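Local coordinates for protein bacterial fluorinating enzyme homolog (Thermus thermophilus, PDB 2CW5) that hydrolyses S-adenosyl-L-methionine to adenosine and L-methionine as a homotrimeric SAM hydrolase without chlorinase or fluorinase activity, at residues W100-P113 with P151-R165. Numbering follows the deposited sequence.
Sequences WLLDPPRRAFLLEP and PEGLGPEVPVETLAR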
ATOM      1  N   TRP C 100     -10.257 -21.190 -11.076  1.00 19.96           N
ATOM      2  CA  TRP C 100     -10.606 -22.112 -12.139  1.00 20.57           C
ATOM      3  C   TRP C 100     -11.755 -23.059 -11.808  1.00 20.95           C
ATOM      4  O   TRP C 100     -12.312 -23.692 -12.705  1.00 20.88           O
ATOM      5  CB  TRP C 100      -9.351 -22.872 -12.592  1.00 19.19           C
ATOM      6  CG  TRP C 100      -8.395 -21.970 -13.343  1.00 20.19           C
ATOM      7  CD1 TRP C 100      -8.700 -20.781 -13.952  1.00 20.53           C
ATOM      8  CD2 TRP C 100      -7.010 -22.209 -13.612  1.00 19.26           C
ATOM      9  NE1 TRP C 100      -7.595 -20.273 -14.582  1.00 21.22           N
ATOM     10  CE2 TRP C 100      -6.543 -21.128 -14.392  1.00 20.67           C
ATOM     11  CE3 TRP C 100      -6.115 -23.233 -13.270  1.00 20.29           C
ATOM     12  CZ2 TRP C 100      -5.221 -21.039 -14.838  1.00 22.10           C
ATOM     13  CZ3 TRP C 100      -4.798 -23.145 -13.713  1.00 20.16           C
ATOM     14  CH2 TRP C 100      -4.365 -22.052 -14.490  1.00 20.63           C
ATOM     15  N   LEU C 101     -12.120 -23.154 -10.530  1.00 21.16           N
ATOM     16  CA  LEU C 101     -13.259 -23.985 -10.145  1.00 21.55           C
ATOM     17  C   LEU C 101     -14.514 -23.209 -10.528  1.00 21.90           C
ATOM     18  O   LEU C 101     -15.563 -23.788 -10.798  1.00 23.05           O
ATOM     19  CB  LEU C 101     -13.280 -24.244  -8.637  1.00 20.94           C
ATOM     20  CG  LEU C 101     -12.261 -25.234  -8.076  1.00 20.16           C
ATOM     21  CD1 LEU C 101     -12.385 -25.284  -6.556  1.00 22.57           C
ATOM     22  CD2 LEU C 101     -12.505 -26.619  -8.692  1.00 19.99           C
ATOM     23  N   LEU C 102     -14.395 -21.886 -10.542  1.00 21.94           N
ATOM     24  CA  LEU C 102     -15.513 -21.023 -10.895  1.00 22.46           C
ATOM     25  C   LEU C 102     -15.532 -20.796 -12.406  1.00 23.52           C
ATOM     26  O   LEU C 102     -16.591 -20.565 -12.995  1.00 23.19           O
ATOM     27  CB  LEU C 102     -15.378 -19.670 -10.190  1.00 23.91           C
ATOM     28  CG  LEU C 102     -15.242 -19.661  -8.661  1.00 26.24           C
ATOM     29  CD1 LEU C 102     -14.982 -18.237  -8.188  1.00 27.71           C
ATOM     30  CD2 LEU C 102     -16.499 -20.223  -8.015  1.00 28.68           C
ATOM     31  N   ASP C 103     -14.357 -20.886 -13.020  1.00 23.88           N
ATOM     32  CA  ASP C 103     -14.197 -20.645 -14.455  1.00 23.18           C
ATOM     33  C   ASP C 103     -13.015 -21.424 -15.046  1.00 24.99           C
ATOM     34  O   ASP C 103     -11.903 -20.905 -15.159  1.00 24.70           O
ATOM     35  CB  ASP C 103     -14.017 -19.133 -14.672  1.00 22.76           C
ATOM     36  CG  ASP C 103     -13.655 -18.772 -16.101  1.00 25.08           C
ATOM     37  OD1 ASP C 103     -14.232 -19.357 -17.039  1.00 25.83           O
ATOM     38  OD2 ASP C 103     -12.797 -17.880 -16.286  1.00 22.88           O
ATOM     39  N   PRO C 104     -13.245 -22.694 -15.417  1.00 24.73           N
ATOM     40  CA  PRO C 104     -12.223 -23.568 -16.002  1.00 24.56           C
ATOM     41  C   PRO C 104     -11.792 -23.023 -17.361  1.00 25.95           C
ATOM     42  O   PRO C 104     -12.619 -22.846 -18.253  1.00 27.39           O
ATOM     43  CB  PRO C 104     -12.948 -24.911 -16.137  1.00 23.83           C
ATOM     44  CG  PRO C 104     -13.981 -24.851 -15.063  1.00 24.81           C
ATOM     45  CD  PRO C 104     -14.484 -23.443 -15.149  1.00 24.38           C
ATOM     46  N   PRO C 105     -10.494 -22.744 -17.535  1.00 27.12           N
ATOM     47  CA  PRO C 105     -10.034 -22.215 -18.821  1.00 28.65           C
ATOM     48  C   PRO C 105     -10.229 -23.174 -19.989  1.00 29.53           C
ATOM     49  O   PRO C 105     -10.178 -24.396 -19.829  1.00 28.35           O
ATOM     50  CB  PRO C 105      -8.562 -21.899 -18.559  1.00 28.19           C
ATOM     51  CG  PRO C 105      -8.181 -22.899 -17.527  1.00 29.57           C
ATOM     52  CD  PRO C 105      -9.370 -22.889 -16.593  1.00 26.98           C
ATOM     53  N   ARG C 106     -10.462 -22.601 -21.163  1.00 31.35           N
ATOM     54  CA  ARG C 106     -10.663 -23.375 -22.382  1.00 33.51           C
ATOM     55  C   ARG C 106      -9.360 -23.423 -23.177  1.00 32.64           C
ATOM     56  O   ARG C 106      -9.080 -24.405 -23.865  1.00 33.55           O
ATOM     57  CB  ARG C 106     -11.766 -22.734 -23.226  1.00 36.93           C
ATOM     58  CG  ARG C 106     -13.125 -22.694 -22.545  1.00 43.58           C
ATOM     59  CD  ARG C 106     -13.825 -24.046 -22.603  1.00 48.31           C
ATOM     60  NE  ARG C 106     -14.239 -24.376 -23.965  1.00 52.81           N
ATOM     61  CZ  ARG C 106     -14.900 -25.478 -24.306  1.00 54.78           C
ATOM     62  NH1 ARG C 106     -15.229 -26.373 -23.381  1.00 56.21           N
ATOM     63  NH2 ARG C 106     -15.236 -25.686 -25.573  1.00 55.05           N
ATOM     64  N   ARG C 107      -8.567 -22.359 -23.079  1.00 30.93           N
ATOM     65  CA  ARG C 107      -7.288 -22.281 -23.782  1.00 29.83           C
ATOM     66  C   ARG C 107      -6.201 -21.655 -22.913  1.00 29.18           C
ATOM     67  O   ARG C 107      -6.491 -20.836 -22.045  1.00 27.70           O
ATOM     68  CB  ARG C 107      -7.433 -21.461 -25.070  1.00 30.75           C
ATOM     69  CG  ARG C 107      -8.281 -22.127 -26.139  1.00 33.34           C
ATOM     70  CD  ARG C 107      -8.133 -21.413 -27.471  1.00 35.83           C
ATOM     71  NE  ARG C 107      -8.669 -20.058 -27.437  1.00 36.60           N
ATOM     72  CZ  ARG C 107      -8.450 -19.150 -28.384  1.00 38.68           C
ATOM     73  NH1 ARG C 107      -7.702 -19.457 -29.436  1.00 36.87           N
ATOM     74  NH2 ARG C 107      -8.976 -17.937 -28.279  1.00 37.61           N
ATOM     75  N   ALA C 108      -4.953 -22.050 -23.151  1.00 28.44           N
ATOM     76  CA  ALA C 108      -3.814 -21.523 -22.404  1.00 27.26           C
ATOM     77  C   ALA C 108      -2.683 -21.244 -23.385  1.00 28.97           C
ATOM     78  O   ALA C 108      -2.578 -21.907 -24.420  1.00 27.95           O
ATOM     79  CB  ALA C 108      -3.361 -22.526 -21.354  1.00 27.01           C
ATOM     80  N   PHE C 109      -1.838 -20.270 -23.054  1.00 29.10           N
ATOM     81  CA  PHE C 109      -0.728 -19.882 -23.919  1.00 30.99           C
ATOM     82  C   PHE C 109       0.545 -19.574 -23.139  1.00 32.32           C
ATOM     83  O   PHE C 109       0.491 -19.049 -22.028  1.00 31.67           O
ATOM     84  CB  PHE C 109      -1.110 -18.635 -24.721  1.00 31.75           C
ATOM     85  CG  PHE C 109      -2.283 -18.830 -25.637  1.00 32.74           C
ATOM     86  CD1 PHE C 109      -2.093 -19.191 -26.966  1.00 34.67           C
ATOM     87  CD2 PHE C 109      -3.581 -18.657 -25.170  1.00 32.88           C
ATOM     88  CE1 PHE C 109      -3.179 -19.376 -27.816  1.00 33.51           C
ATOM     89  CE2 PHE C 109      -4.671 -18.841 -26.009  1.00 32.46           C
ATOM     90  CZ  PHE C 109      -4.471 -19.201 -27.336  1.00 33.00           C
ATOM     91  N   LEU C 110       1.691 -19.902 -23.732  1.00 32.94           N
ATOM     92  CA  LEU C 110       2.981 -19.613 -23.114  1.00 32.84           C
ATOM     93  C   LEU C 110       3.236 -18.135 -23.384  1.00 31.59           C
ATOM     94  O   LEU C 110       2.973 -17.656 -24.484  1.00 31.23           O
ATOM     95  CB  LEU C 110       4.089 -20.452 -23.760  1.00 34.68           C
ATOM     96  CG  LEU C 110       4.712 -21.560 -22.914  1.00 38.26           C
ATOM     97  CD1 LEU C 110       5.449 -20.949 -21.727  1.00 36.84           C
ATOM     98  CD2 LEU C 110       3.627 -22.517 -22.447  1.00 37.81           C
ATOM     99  N   LEU C 111       3.741 -17.409 -22.391  1.00 30.55           N
ATOM    100  CA  LEU C 111       3.992 -15.986 -22.582  1.00 31.81           C
ATOM    101  C   LEU C 111       5.408 -15.683 -23.064  1.00 33.97           C
ATOM    102  O   LEU C 111       6.384 -15.964 -22.369  1.00 34.19           O
ATOM    103  CB  LEU C 111       3.717 -15.214 -21.287  1.00 28.63           C
ATOM    104  CG  LEU C 111       2.303 -15.311 -20.703  1.00 27.08           C
ATOM    105  CD1 LEU C 111       2.178 -14.347 -19.532  1.00 22.19           C
ATOM    106  CD2 LEU C 111       1.274 -14.981 -21.768  1.00 28.11           C
ATOM    107  N   GLU C 112       5.505 -15.117 -24.265  1.00 37.38           N
ATOM    108  CA  GLU C 112       6.792 -14.747 -24.849  1.00 39.48           C
ATOM    109  C   GLU C 112       6.669 -13.378 -25.530  1.00 40.71           C
ATOM    110  O   GLU C 112       7.144 -13.185 -26.648  1.00 40.22           O
ATOM    111  CB  GLU C 112       7.235 -15.799 -25.873  1.00 41.21           C
ATOM    112  CG  GLU C 112       7.125 -17.231 -25.371  1.00 44.45           C
ATOM    113  CD  GLU C 112       7.822 -18.235 -26.274  1.00 45.57           C
ATOM    114  OE1 GLU C 112       7.574 -18.219 -27.499  1.00 46.77           O
ATOM    115  OE2 GLU C 112       8.614 -19.046 -25.751  1.00 46.86           O
ATOM    116  N   PRO C 113       6.035 -12.406 -24.854  1.00 40.90           N
ATOM    117  CA  PRO C 113       5.867 -11.069 -25.430  1.00 41.70           C
ATOM    118  C   PRO C 113       7.177 -10.287 -25.484  1.00 42.50           C
ATOM    119  O   PRO C 113       8.159 -10.654 -24.835  1.00 41.41           O
ATOM    120  CB  PRO C 113       4.860 -10.423 -24.488  1.00 41.32           C
ATOM    121  CG  PRO C 113       5.301 -10.964 -23.159  1.00 39.25           C
ATOM    122  CD  PRO C 113       5.531 -12.439 -23.467  1.00 40.17           C
ATOM    123  N   PRO C 151      -4.955 -13.859 -28.256  1.00 39.07           N
ATOM    124  CA  PRO C 151      -4.079 -14.570 -27.322  1.00 39.40           C
ATOM    125  C   PRO C 151      -2.908 -15.283 -27.996  1.00 39.43           C
ATOM    126  O   PRO C 151      -1.804 -15.317 -27.452  1.00 38.86           O
ATOM    127  CB  PRO C 151      -5.035 -15.532 -26.616  1.00 38.82           C
ATOM    128  CG  PRO C 151      -6.079 -15.792 -27.651  1.00 39.59           C
ATOM    129  CD  PRO C 151      -6.320 -14.415 -28.217  1.00 39.76           C
ATOM    130  N   GLU C 152      -3.145 -15.845 -29.179  1.00 40.32           N
ATOM    131  CA  GLU C 152      -2.086 -16.543 -29.901  1.00 41.06           C
ATOM    132  C   GLU C 152      -0.918 -15.608 -30.202  1.00 40.11           C
ATOM    133  O   GLU C 152       0.172 -16.056 -30.556  1.00 39.20           O
ATOM    134  CB  GLU C 152      -2.617 -17.146 -31.209  1.00 45.26           C
ATOM    135  CG  GLU C 152      -3.419 -16.192 -32.077  1.00 48.03           C
ATOM    136  CD  GLU C 152      -4.913 -16.325 -31.860  1.00 51.64           C
ATOM    137  OE1 GLU C 152      -5.365 -16.184 -30.705  1.00 54.13           O
ATOM    138  OE2 GLU C 152      -5.641 -16.572 -32.849  1.00 54.11           O
ATOM    139  N   GLY C 153      -1.150 -14.307 -30.061  1.00 38.74           N
ATOM    140  CA  GLY C 153      -0.093 -13.345 -30.304  1.00 36.40           C
ATOM    141  C   GLY C 153       0.876 -13.270 -29.135  1.00 35.87           C
ATOM    142  O   GLY C 153       1.908 -12.611 -29.219  1.00 36.04           O
ATOM    143  N   LEU C 154       0.547 -13.956 -28.043  1.00 35.27           N
ATOM    144  CA  LEU C 154       1.384 -13.957 -26.845  1.00 34.73           C
ATOM    145  C   LEU C 154       2.527 -14.961 -26.896  1.00 34.50           C
ATOM    146  O   LEU C 154       3.630 -14.683 -26.425  1.00 35.28           O
ATOM    147  CB  LEU C 154       0.530 -14.257 -25.616  1.00 34.27           C
ATOM    148  CG  LEU C 154      -0.547 -13.235 -25.260  1.00 35.00           C
ATOM    149  CD1 LEU C 154      -1.458 -13.810 -24.179  1.00 35.41           C
ATOM    150  CD2 LEU C 154       0.122 -11.950 -24.784  1.00 35.05           C
ATOM    151  N   GLY C 155       2.247 -16.133 -27.454  1.00 34.41           N
ATOM    152  CA  GLY C 155       3.247 -17.180 -27.548  1.00 33.66           C
ATOM    153  C   GLY C 155       2.583 -18.472 -27.985  1.00 33.95           C
ATOM    154  O   GLY C 155       1.414 -18.455 -28.364  1.00 33.92           O
ATOM    155  N   PRO C 156       3.289 -19.611 -27.934  1.00 34.35           N
ATOM    156  CA  PRO C 156       2.706 -20.891 -28.343  1.00 35.58           C
ATOM    157  C   PRO C 156       1.564 -21.369 -27.445  1.00 35.81           C
ATOM    158  O   PRO C 156       1.615 -21.223 -26.222  1.00 34.18           O
ATOM    159  CB  PRO C 156       3.904 -21.833 -28.308  1.00 35.75           C
ATOM    160  CG  PRO C 156       4.717 -21.282 -27.182  1.00 36.28           C
ATOM    161  CD  PRO C 156       4.669 -19.794 -27.453  1.00 35.61           C
ATOM    162  N   GLU C 157       0.532 -21.938 -28.056  1.00 36.62           N
ATOM    163  CA  GLU C 157      -0.604 -22.445 -27.299  1.00 38.06           C
ATOM    164  C   GLU C 157      -0.275 -23.802 -26.690  1.00 39.05           C
ATOM    165  O   GLU C 157       0.396 -24.628 -27.312  1.00 39.09           O
ATOM    166  CB  GLU C 157      -1.838 -22.564 -28.199  1.00 39.73           C
ATOM    167  CG  GLU C 157      -3.018 -23.290 -27.559  1.00 40.86           C
ATOM    168  CD  GLU C 157      -4.293 -23.177 -28.382  1.00 43.36           C
ATOM    169  OE1 GLU C 157      -4.213 -23.286 -29.625  1.00 42.61           O
ATOM    170  OE2 GLU C 157      -5.376 -22.993 -27.784  1.00 42.90           O
ATOM    171  N   VAL C 158      -0.738 -24.021 -25.465  1.00 38.05           N
ATOM    172  CA  VAL C 158      -0.510 -25.283 -24.777  1.00 37.98           C
ATOM    173  C   VAL C 158      -1.836 -25.835 -24.271  1.00 37.70           C
ATOM    174  O   VAL C 158      -2.786 -25.085 -24.049  1.00 37.01           O
ATOM    175  CB  VAL C 158       0.457 -25.109 -23.588  1.00 38.45           C
ATOM    176  CG1 VAL C 158       1.805 -24.620 -24.088  1.00 38.84           C
ATOM    177  CG2 VAL C 158      -0.129 -24.137 -22.572  1.00 37.45           C
ATOM    178  N   PRO C 159      -1.917 -27.164 -24.086  1.00 38.78           N
ATOM    179  CA  PRO C 159      -3.130 -27.836 -23.604  1.00 38.24           C
ATOM    180  C   PRO C 159      -3.484 -27.402 -22.187  1.00 37.07           C
ATOM    181  O   PRO C 159      -2.620 -27.397 -21.311  1.00 38.08           O
ATOM    182  CB  PRO C 159      -2.750 -29.315 -23.660  1.00 38.66           C
ATOM    183  CG  PRO C 159      -1.692 -29.368 -24.730  1.00 39.91           C
ATOM    184  CD  PRO C 159      -0.872 -28.151 -24.408  1.00 38.80           C
ATOM    185  N   VAL C 160      -4.743 -27.038 -21.956  1.00 35.50           N
ATOM    186  CA  VAL C 160      -5.158 -26.618 -20.621  1.00 34.70           C
ATOM    187  C   VAL C 160      -4.935 -27.727 -19.605  1.00 35.54           C
ATOM    188  O   VAL C 160      -4.757 -27.463 -18.414  1.00 33.77           O
ATOM    189  CB  VAL C 160      -6.652 -26.207 -20.570  1.00 34.73           C
ATOM    190  CG1 VAL C 160      -6.853 -24.898 -21.301  1.00 32.74           C
ATOM    191  CG2 VAL C 160      -7.520 -27.300 -21.172  1.00 33.67           C
ATOM    192  N   GLU C 161      -4.942 -28.972 -20.071  1.00 36.13           N
ATOM    193  CA  GLU C 161      -4.736 -30.085 -19.160  1.00 36.77           C
ATOM    194  C   GLU C 161      -3.326 -30.083 -18.579  1.00 34.44           C
ATOM    195  O   GLU C 161      -3.069 -30.730 -17.564  1.00 34.68           O
ATOM    196  CB  GLU C 161      -5.025 -31.426 -19.851  1.00 39.17           C
ATOM    197  CG  GLU C 161      -4.260 -31.688 -21.138  1.00 42.14           C
ATOM    198  CD  GLU C 161      -5.001 -31.213 -22.382  1.00 45.33           C
ATOM    199  OE1 GLU C 161      -4.683 -31.719 -23.483  1.00 45.73           O
ATOM    200  OE2 GLU C 161      -5.891 -30.339 -22.265  1.00 45.08           O
ATOM    201  N   THR C 162      -2.413 -29.349 -19.214  1.00 33.68           N
ATOM    202  CA  THR C 162      -1.037 -29.279 -18.729  1.00 32.59           C
ATOM    203  C   THR C 162      -0.863 -28.210 -17.644  1.00 31.49           C
ATOM    204  O   THR C 162       0.184 -28.137 -17.003  1.00 31.88           O
ATOM    205  CB  THR C 162      -0.037 -28.981 -19.873  1.00 34.47           C
ATOM    206  OG1 THR C 162      -0.219 -27.639 -20.346  1.00 34.77           O
ATOM    207  CG2 THR C 162      -0.247 -29.958 -21.029  1.00 35.09           C
ATOM    208  N   LEU C 163      -1.885 -27.382 -17.439  1.00 30.03           N
ATOM    209  CA  LEU C 163      -1.807 -26.335 -16.417  1.00 28.95           C
ATOM    210  C   LEU C 163      -1.699 -26.939 -15.019  1.00 28.05           C
ATOM    211  O   LEU C 163      -2.308 -27.965 -14.725  1.00 29.78           O
ATOM    212  CB  LEU C 163      -3.032 -25.415 -16.502  1.00 27.68           C
ATOM    213  CG  LEU C 163      -3.119 -24.568 -17.779  1.00 27.53           C
ATOM    214  CD1 LEU C 163      -4.417 -23.773 -17.788  1.00 25.97           C
ATOM    215  CD2 LEU C 163      -1.920 -23.625 -17.856  1.00 27.33           C
ATOM    216  N   ALA C 164      -0.920 -26.297 -14.156  1.00 26.33           N
ATOM    217  CA  ALA C 164      -0.726 -26.787 -12.798  1.00 25.50           C
ATOM    218  C   ALA C 164      -1.869 -26.394 -11.866  1.00 25.85           C
ATOM    219  O   ALA C 164      -2.489 -25.345 -12.029  1.00 23.44           O
ATOM    220  CB  ALA C 164       0.593 -26.270 -12.248  1.00 25.24           C
ATOM    221  N   ARG C 165      -2.150 -27.252 -10.893  1.00 25.09           N
ATOM    222  CA  ARG C 165      -3.204 -26.986  -9.924  1.00 27.17           C
ATOM    223  C   ARG C 165      -2.725 -27.426  -8.551  1.00 27.38           C
ATOM    224  O   ARG C 165      -1.971 -28.389  -8.432  1.00 27.02           O
ATOM    225  CB  ARG C 165      -4.491 -27.745 -10.290  1.00 27.06           C
ATOM    226  CG  ARG C 165      -5.365 -27.071 -11.363  1.00 26.95           C
ATOM    227  CD  ARG C 165      -6.640 -27.882 -11.612  1.00 29.98           C
ATOM    228  NE  ARG C 165      -7.656 -27.172 -12.400  1.00 30.72           N
ATOM    229  CZ  ARG C 165      -7.560 -26.895 -13.698  1.00 31.98           C
ATOM    230  NH1 ARG C 165      -6.487 -27.256 -14.391  1.00 30.73           N
ATOM    231  NH2 ARG C 165      -8.550 -26.259 -14.312  1.00 31.77           N
TER
HETATM  232  O   HOH W   1     -11.269 -26.225 -12.897  1.00 29.08           O
HETATM  233  O   HOH W   2      -9.303 -26.193 -17.654  1.00 36.43           O
HETATM  234  O   HOH W   3      -5.140 -24.241 -25.184  1.00 31.58           O
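Phe109 and Glu157 sit opposite each other as a non-hydrogen-bonded antiparallel pair where the short strand 157-158 lines up on strand 107-110, at one margin of the mixed sheet in the N-terminal alpha/beta domain; strand 79-83 flanks 107-110 on its other side. The 3-10 segment 151-153 covers one face of the Phe109 ring: the Pro151 carbonyl carbon stands over the ring centre and Pro151 CB approaches Phe109 CE2 at 3.4 Å. Glu157, extended with CG anti to its backbone N (chi1 171°), runs past the same ring, its CB 3.5 Å from Phe109 CE1 and its carboxylate turned only 12° from the ring plane. Its OE2 lies against Arg107 CD; the guanidinium, with Phe109 CZ over one face, stays beyond salt-bridge distance of both Glu157 and Glu152. A water takes the N-H of Ala108 and donates to Glu157 OE2 and Val158 O. Backbone bonds continue along the pairing from Val158 N to Ala108 O, from Leu110 N to Pro156 O (2.8 Å, nearly straight) and from Glu112 N to Leu154 O. On the other face, Ala108 CB packs on Val158 CG2 and Leu163, whose CD1 also meets Pro105 CG and, at 3.7 Å, Trp100 CH2. Leu111 CD2 reaches Leu154 CD1 beside helix 133-147. At the far end the Arg165 guanidinium presents one face to Trp100 CE3, which stands 3.9 Å above its plane, over its centre; ring and guanidinium planes are 44° apart, and one water joins Arg165 NH2 (3.1 Å) to Trp100 O (2.7 Å).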